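PDB 3WAJ: transmembrane oligosaccharyl transferase from Archaeoglobus fulgidus, which belongs to the STT3/AglB family of oligosaccharyl transferases, membrane enzymes of the GT-C class that join a helical transmembrane part to C-terminal soluble domains. Local coordinates for residues A[164-169]-A[427-432]; A[639-644]-A[649-654]. All coordinates share one frame; numbering follows the deposited sequence.

Contact 1. Residues A[164-169]-A[427-432]; sequences IWEAFW and FAYYFA
Glu166 and the hydroxyls of Tyr429 and Tyr430 form the polar heart of this buried contact. Tyr429 OH donates to Glu166 OE2 at 2.8 Å, reaching it on the syn side but 35° out of the carboxylate plane, and the same hydroxyl stands 2.8 Å from Glu166 OE1. Tyr430 OH lies very close to Glu166 OE2 as well, 2.5 Å, a value to be read with caution; Tyr430 OH also hydrogen-bonds Tyr211 OH. The glutamate, its chain extended beyond CG, meets both tyrosine side chains at about a right angle and presents OE2 to two hydroxyls. Tyrosine suits both places, since its ring packs in a buried setting while its hydroxyl serves a carboxylate that would be costly to bury alone.

The planes of the carboxylate and the Tyr429 ring stand nearly perpendicular, 84° apart. Tyr429 reaches the acid with CG lodged between its backbone N and carbonyl carbon (chi1 55°), a turn that also brings CE1 of this ring 3.4 Å above the plane of the Tyr430 ring.

Van der Waals packing is slight: Glu166 CB lies 3.8 Å from Tyr430 CZ, and the small Ala167 lets the backbones draw together beside the Tyr430 ring, with CA atoms of Ala167 and Tyr430 6.1 Å apart; Phe151 packs against the same alanine.

Glu166 OE1 hydrogen-bonds ND1 of His163, which binds the zinc ion together with Asp47 and Asp161, and the Tyr429 ring also meets that imidazole. The Glu166 side chain is about 7 Å from the metal at its nearest atom, consistent with the tyrosines holding a glutamate that in turn helps orient a zinc ligand: a second shell of a metal site in a GT-C transmembrane domain.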
loop_
_atom_site.group_PDB
_atom_site.type_symbol
_atom_site.label_atom_id
_atom_site.label_comp_id
_atom_site.label_asym_id
_atom_site.label_seq_id
_atom_site.Cartn_x
_atom_site.Cartn_y
_atom_site.Cartn_z
ATOM N N ILE A 164 -11.522 -6.113 -2.337
ATOM C CA ILE A 164 -12.962 -6.284 -2.506
ATOM C C ILE A 164 -13.252 -7.728 -2.894
ATOM O O ILE A 164 -14.241 -8.302 -2.450
ATOM C CB ILE A 164 -13.601 -5.275 -3.513
ATOM C CG1 ILE A 164 -15.109 -5.539 -3.651
ATOM C CG2 ILE A 164 -12.930 -5.339 -4.876
ATOM C CD1 ILE A 164 -15.904 -5.259 -2.382
ATOM N N TRP A 165 -12.357 -8.334 -3.671
ATOM C CA TRP A 165 -12.597 -9.685 -4.167
ATOM C C TRP A 165 -12.321 -10.770 -3.144
ATOM O O TRP A 165 -12.893 -11.863 -3.222
ATOM C CB TRP A 165 -11.820 -9.926 -5.459
ATOM C CG TRP A 165 -12.238 -8.948 -6.525
ATOM C CD1 TRP A 165 -11.526 -7.875 -6.987
ATOM C CD2 TRP A 165 -13.477 -8.947 -7.240
ATOM N NE1 TRP A 165 -12.244 -7.216 -7.956
ATOM C CE2 TRP A 165 -13.446 -7.855 -8.133
ATOM C CE3 TRP A 165 -14.607 -9.768 -7.218
ATOM C CZ2 TRP A 165 -14.513 -7.557 -8.997
ATOM C CZ3 TRP A 165 -15.663 -9.476 -8.072
ATOM C CH2 TRP A 165 -15.607 -8.379 -8.952
ATOM N N GLU A 166 -11.435 -10.483 -2.198
ATOM C CA GLU A 166 -11.290 -11.346 -1.042
ATOM C C GLU A 166 -12.644 -11.415 -0.352
ATOM O O GLU A 166 -13.155 -12.492 -0.081
ATOM C CB GLU A 166 -10.266 -10.780 -0.063
ATOM C CG GLU A 166 -8.842 -10.857 -0.509
ATOM C CD GLU A 166 -7.922 -10.204 0.490
ATOM O OE1 GLU A 166 -7.309 -9.168 0.147
ATOM O OE2 GLU A 166 -7.833 -10.709 1.632
ATOM N N ALA A 167 -13.230 -10.253 -0.076
ATOM C CA ALA A 167 -14.524 -10.225 0.602
ATOM C C ALA A 167 -15.604 -10.920 -0.228
ATOM O O ALA A 167 -16.340 -11.773 0.273
ATOM C CB ALA A 167 -14.935 -8.808 0.948
ATOM N N PHE A 168 -15.676 -10.576 -1.506
ATOM C CA PHE A 168 -16.708 -11.106 -2.386
ATOM C C PHE A 168 -16.628 -12.635 -2.483
ATOM O O PHE A 168 -17.629 -13.318 -2.313
ATOM C CB PHE A 168 -16.600 -10.456 -3.773
ATOM C CG PHE A 168 -17.714 -10.830 -4.723
ATOM C CD1 PHE A 168 -18.734 -9.934 -4.991
ATOM C CD2 PHE A 168 -17.721 -12.064 -5.367
ATOM C CE1 PHE A 168 -19.747 -10.258 -5.872
ATOM C CE2 PHE A 168 -18.737 -12.403 -6.241
ATOM C CZ PHE A 168 -19.753 -11.496 -6.497
ATOM N N TRP A 169 -15.454 -13.185 -2.762
ATOM C CA TRP A 169 -15.378 -14.633 -2.913
ATOM C C TRP A 169 -15.456 -15.382 -1.577
ATOM O O TRP A 169 -15.914 -16.527 -1.536
ATOM C CB TRP A 169 -14.157 -15.059 -3.756
ATOM C CG TRP A 169 -14.234 -14.549 -5.186
ATOM C CD1 TRP A 169 -13.391 -13.649 -5.790
ATOM C CD2 TRP A 169 -15.227 -14.885 -6.173
ATOM N NE1 TRP A 169 -13.792 -13.419 -7.086
ATOM C CE2 TRP A 169 -14.917 -14.158 -7.345
ATOM C CE3 TRP A 169 -16.344 -15.726 -6.177
ATOM C CZ2 TRP A 169 -15.689 -14.256 -8.516
ATOM C CZ3 TRP A 169 -17.107 -15.824 -7.331
ATOM C CH2 TRP A 169 -16.779 -15.090 -8.486
ATOM N N PHE A 427 -6.847 -5.857 7.772
ATOM C CA PHE A 427 -7.872 -6.846 7.430
ATOM C C PHE A 427 -9.267 -6.441 7.898
ATOM O O PHE A 427 -10.171 -7.276 7.954
ATOM C CB PHE A 427 -7.521 -8.215 8.028
ATOM C CG PHE A 427 -6.326 -8.864 7.395
ATOM C CD1 PHE A 427 -6.321 -9.155 6.035
ATOM C CD2 PHE A 427 -5.213 -9.199 8.158
ATOM C CE1 PHE A 427 -5.213 -9.764 5.433
ATOM C CE2 PHE A 427 -4.103 -9.806 7.576
ATOM C CZ PHE A 427 -4.101 -10.086 6.204
ATOM N N ALA A 428 -9.439 -5.162 8.234
ATOM C CA ALA A 428 -10.722 -4.651 8.710
ATOM C C ALA A 428 -11.870 -4.959 7.750
ATOM O O ALA A 428 -12.985 -5.253 8.196
ATOM C CB ALA A 428 -10.633 -3.163 8.977
ATOM N N TYR A 429 -11.593 -4.902 6.443
ATOM C CA TYR A 429 -12.628 -5.100 5.421
ATOM C C TYR A 429 -13.367 -6.437 5.542
ATOM O O TYR A 429 -14.513 -6.572 5.107
ATOM C CB TYR A 429 -12.065 -4.911 4.007
ATOM C CG TYR A 429 -10.874 -5.780 3.679
ATOM C CD1 TYR A 429 -11.038 -7.091 3.255
ATOM C CD2 TYR A 429 -9.587 -5.282 3.765
ATOM C CE1 TYR A 429 -9.945 -7.894 2.951
ATOM C CE2 TYR A 429 -8.504 -6.065 3.461
ATOM C CZ TYR A 429 -8.687 -7.377 3.062
ATOM O OH TYR A 429 -7.598 -8.162 2.758
ATOM N N TYR A 430 -12.722 -7.422 6.152
ATOM C CA TYR A 430 -13.375 -8.706 6.357
ATOM C C TYR A 430 -14.537 -8.642 7.358
ATOM O O TYR A 430 -15.425 -9.505 7.341
ATOM C CB TYR A 430 -12.347 -9.750 6.777
ATOM C CG TYR A 430 -11.576 -10.401 5.637
ATOM C CD1 TYR A 430 -12.226 -11.160 4.678
ATOM C CD2 TYR A 430 -10.204 -10.306 5.562
ATOM C CE1 TYR A 430 -11.535 -11.780 3.664
ATOM C CE2 TYR A 430 -9.496 -10.927 4.550
ATOM C CZ TYR A 430 -10.171 -11.665 3.606
ATOM O OH TYR A 430 -9.486 -12.293 2.594
ATOM N N PHE A 431 -14.544 -7.628 8.224
ATOM C CA PHE A 431 -15.616 -7.510 9.217
ATOM C C PHE A 431 -16.877 -6.920 8.592
ATOM O O PHE A 431 -17.977 -7.077 9.126
ATOM C CB PHE A 431 -15.170 -6.676 10.434
ATOM C CG PHE A 431 -14.202 -7.387 11.348
ATOM C CD1 PHE A 431 -14.408 -8.714 11.704
ATOM C CD2 PHE A 431 -13.082 -6.728 11.846
ATOM C CE1 PHE A 431 -13.513 -9.374 12.543
ATOM C CE2 PHE A 431 -12.181 -7.381 12.686
ATOM C CZ PHE A 431 -12.397 -8.703 13.033
ATOM N N ALA A 432 -16.708 -6.254 7.451
ATOM C CA ALA A 432 -17.814 -5.582 6.780
ATOM C C ALA A 432 -19.015 -6.514 6.558
ATOM O O ALA A 432 -20.117 -6.241 7.031
ATOM C CB ALA A 432 -17.345 -4.996 5.470
#

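Contact 2. Residues A[639-644]-A[649-654]; sequences GYFYYS and FGYANS
An antiparallel beta hairpin brings strands 640-643 and 649-652 together, and an aromatic cluster covers one of its faces. Two hydrogen-bonded pairs hold the backbones: Tyr640 with Ala652, and Tyr642 with Gly650, each through both N-H...O bonds, the shortest being Gly650 N to Tyr642 O at 2.8 Å.

The non-hydrogen-bonded pairs Phe641–Tyr651 and Tyr643–Phe649 supply the cluster, large flat side chains suited to packing against helices 717-732 and 740-755. Tyr651 turns its edge to the face of Phe641 in a T-shaped pair, centroids 5.5 Å apart. Diagonally, Phe649 CZ touches Phe641 CD1 at 3.6 Å, the two rings nearly parallel but slid apart. With CG anti to its backbone N (chi1 -168°), Phe649 also lays CD2 over one face of Tyr643, 3.3 Å from CZ of that ring.

On the face with Tyr640 and Ala652, the Tyr642 ring leans across to Gly650, whose bare CA makes a CH-pi contact over it, 4.2 Å from the centroid. Gly639, likewise without a side chain, lets its CA come 3.0 Å from Ala652 O, while Gly639 N donates an almost straight bond (175°) to Tyr651 OH, 3.0 Å away.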
loop_
_atom_site.group_PDB
_atom_site.type_symbol
_atom_site.label_atom_id
_atom_site.label_comp_id
_atom_site.label_asym_id
_atom_site.label_seq_id
_atom_site.Cartn_x
_atom_site.Cartn_y
_atom_site.Cartn_z
ATOM N N GLY A 639 14.416 19.917 19.223
ATOM C CA GLY A 639 13.248 20.394 19.947
ATOM C C GLY A 639 12.207 21.162 19.142
ATOM O O GLY A 639 11.706 20.697 18.110
ATOM N N TYR A 640 11.862 22.350 19.636
ATOM C CA TYR A 640 10.715 23.083 19.126
ATOM C C TYR A 640 10.963 24.556 19.170
ATOM O O TYR A 640 11.707 25.052 20.041
ATOM C CB TYR A 640 9.475 22.794 19.990
ATOM C CG TYR A 640 9.099 21.340 20.018
ATOM C CD1 TYR A 640 9.611 20.489 21.004
ATOM C CD2 TYR A 640 8.262 20.802 19.049
ATOM C CE1 TYR A 640 9.285 19.149 21.034
ATOM C CE2 TYR A 640 7.923 19.456 19.067
ATOM C CZ TYR A 640 8.437 18.631 20.066
ATOM O OH TYR A 640 8.123 17.284 20.098
ATOM N N PHE A 641 10.316 25.257 18.243
ATOM C CA PHE A 641 10.187 26.709 18.331
ATOM C C PHE A 641 8.950 27.020 19.160
ATOM O O PHE A 641 7.957 26.287 19.101
ATOM C CB PHE A 641 10.014 27.319 16.935
ATOM C CG PHE A 641 11.287 27.379 16.135
ATOM C CD1 PHE A 641 12.389 28.079 16.621
ATOM C CD2 PHE A 641 11.378 26.756 14.891
ATOM C CE1 PHE A 641 13.566 28.148 15.901
ATOM C CE2 PHE A 641 12.552 26.813 14.160
ATOM C CZ PHE A 641 13.650 27.516 14.664
ATOM N N TYR A 642 8.997 28.108 19.914
ATOM C CA TYR A 642 7.856 28.511 20.738
ATOM C C TYR A 642 7.866 30.016 21.067
ATOM O O TYR A 642 8.919 30.667 21.011
ATOM C CB TYR A 642 7.884 27.734 22.055
ATOM C CG TYR A 642 9.032 28.168 22.939
ATOM C CD1 TYR A 642 10.287 27.594 22.802
ATOM C CD2 TYR A 642 8.871 29.179 23.887
ATOM C CE1 TYR A 642 11.348 27.997 23.587
ATOM C CE2 TYR A 642 9.923 29.583 24.689
ATOM C CZ TYR A 642 11.158 28.986 24.534
ATOM O OH TYR A 642 12.213 29.382 25.327
ATOM N N TYR A 643 6.703 30.540 21.450
ATOM C CA TYR A 643 6.604 31.852 22.094
ATOM C C TYR A 643 6.291 31.704 23.583
ATOM O O TYR A 643 5.355 30.992 23.971
ATOM C CB TYR A 643 5.531 32.705 21.436
ATOM C CG TYR A 643 5.829 32.958 19.994
ATOM C CD1 TYR A 643 6.495 34.112 19.587
ATOM C CD2 TYR A 643 5.479 32.023 19.034
ATOM C CE1 TYR A 643 6.777 34.337 18.238
ATOM C CE2 TYR A 643 5.764 32.229 17.704
ATOM C CZ TYR A 643 6.404 33.383 17.309
ATOM O OH TYR A 643 6.672 33.540 15.978
ATOM N N SER A 644 7.083 32.379 24.411
ATOM C CA SER A 644 6.921 32.316 25.858
ATOM C C SER A 644 5.640 33.040 26.250
ATOM O O SER A 644 5.045 33.746 25.428
ATOM C CB SER A 644 8.114 32.959 26.563
ATOM O OG SER A 644 8.105 34.361 26.403
ATOM N N PHE A 649 10.102 34.958 21.414
ATOM C CA PHE A 649 10.360 33.834 20.528
ATOM C C PHE A 649 11.595 33.084 20.993
ATOM O O PHE A 649 12.612 33.699 21.352
ATOM C CB PHE A 649 10.585 34.320 19.092
ATOM C CG PHE A 649 10.583 33.206 18.062
ATOM C CD1 PHE A 649 11.673 33.012 17.225
ATOM C CD2 PHE A 649 9.487 32.351 17.935
ATOM C CE1 PHE A 649 11.670 32.002 16.265
ATOM C CE2 PHE A 649 9.478 31.336 16.981
ATOM C CZ PHE A 649 10.570 31.156 16.149
ATOM N N GLY A 650 11.523 31.754 20.976
ATOM C CA GLY A 650 12.664 30.955 21.359
ATOM C C GLY A 650 12.695 29.593 20.708
ATOM O O GLY A 650 11.707 29.144 20.103
ATOM N N TYR A 651 13.851 28.945 20.838
ATOM C CA TYR A 651 14.021 27.549 20.492
ATOM C C TYR A 651 14.487 26.762 21.729
ATOM O O TYR A 651 15.403 27.164 22.445
ATOM C CB TYR A 651 15.036 27.397 19.353
ATOM C CG TYR A 651 15.414 25.949 19.075
ATOM C CD1 TYR A 651 14.575 25.127 18.337
ATOM C CD2 TYR A 651 16.609 25.411 19.552
ATOM C CE1 TYR A 651 14.911 23.808 18.078
ATOM C CE2 TYR A 651 16.953 24.106 19.298
ATOM C CZ TYR A 651 16.101 23.304 18.559
ATOM O OH TYR A 651 16.433 21.992 18.300
ATOM N N ALA A 652 13.856 25.628 21.973
ATOM C CA ALA A 652 14.310 24.727 23.029
ATOM C C ALA A 652 14.652 23.371 22.418
ATOM O O ALA A 652 13.862 22.823 21.652
ATOM C CB ALA A 652 13.246 24.585 24.091
ATOM N N ASN A 653 15.818 22.827 22.761
ATOM C CA ASN A 653 16.215 21.518 22.254
ATOM C C ASN A 653 15.330 20.442 22.827
ATOM O O ASN A 653 15.269 19.338 22.310
ATOM C CB ASN A 653 17.674 21.218 22.581
ATOM C CG ASN A 653 18.193 22.057 23.721
ATOM O OD1 ASN A 653 17.424 22.729 24.406
ATOM N ND2 ASN A 653 19.502 22.030 23.931
ATOM N N SER A 654 14.630 20.781 23.899
ATOM C CA SER A 654 13.717 19.850 24.542
ATOM C C SER A 654 12.490 20.617 25.015
ATOM O O SER A 654 12.607 21.753 25.473
ATOM C CB SER A 654 14.416 19.196 25.737
ATOM O OG SER A 654 13.477 18.831 26.722
#

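Overall arrangement
From the N terminus, the chain first runs through the early membrane helices to 163-181, where contact 1 opens. It closes after 257 intervening residues, largely helical where modelled, at residues 427-432, on helix 429-446, so two helices remote in sequence meet beside the zinc site. After the remaining membrane helices the chain enters the soluble part and forms contact 2, which closes a turn of four residues. The two therefore stand in series, neither nesting nor crossing. Their centres lie 47 Å apart, and they do not touch: contact 1 ties membrane helices, whereas contact 2 pairs two strands of a hairpin whose aromatic face packs on helices 717-732 and 740-755, with strand 663-664 added beside strand 640-643.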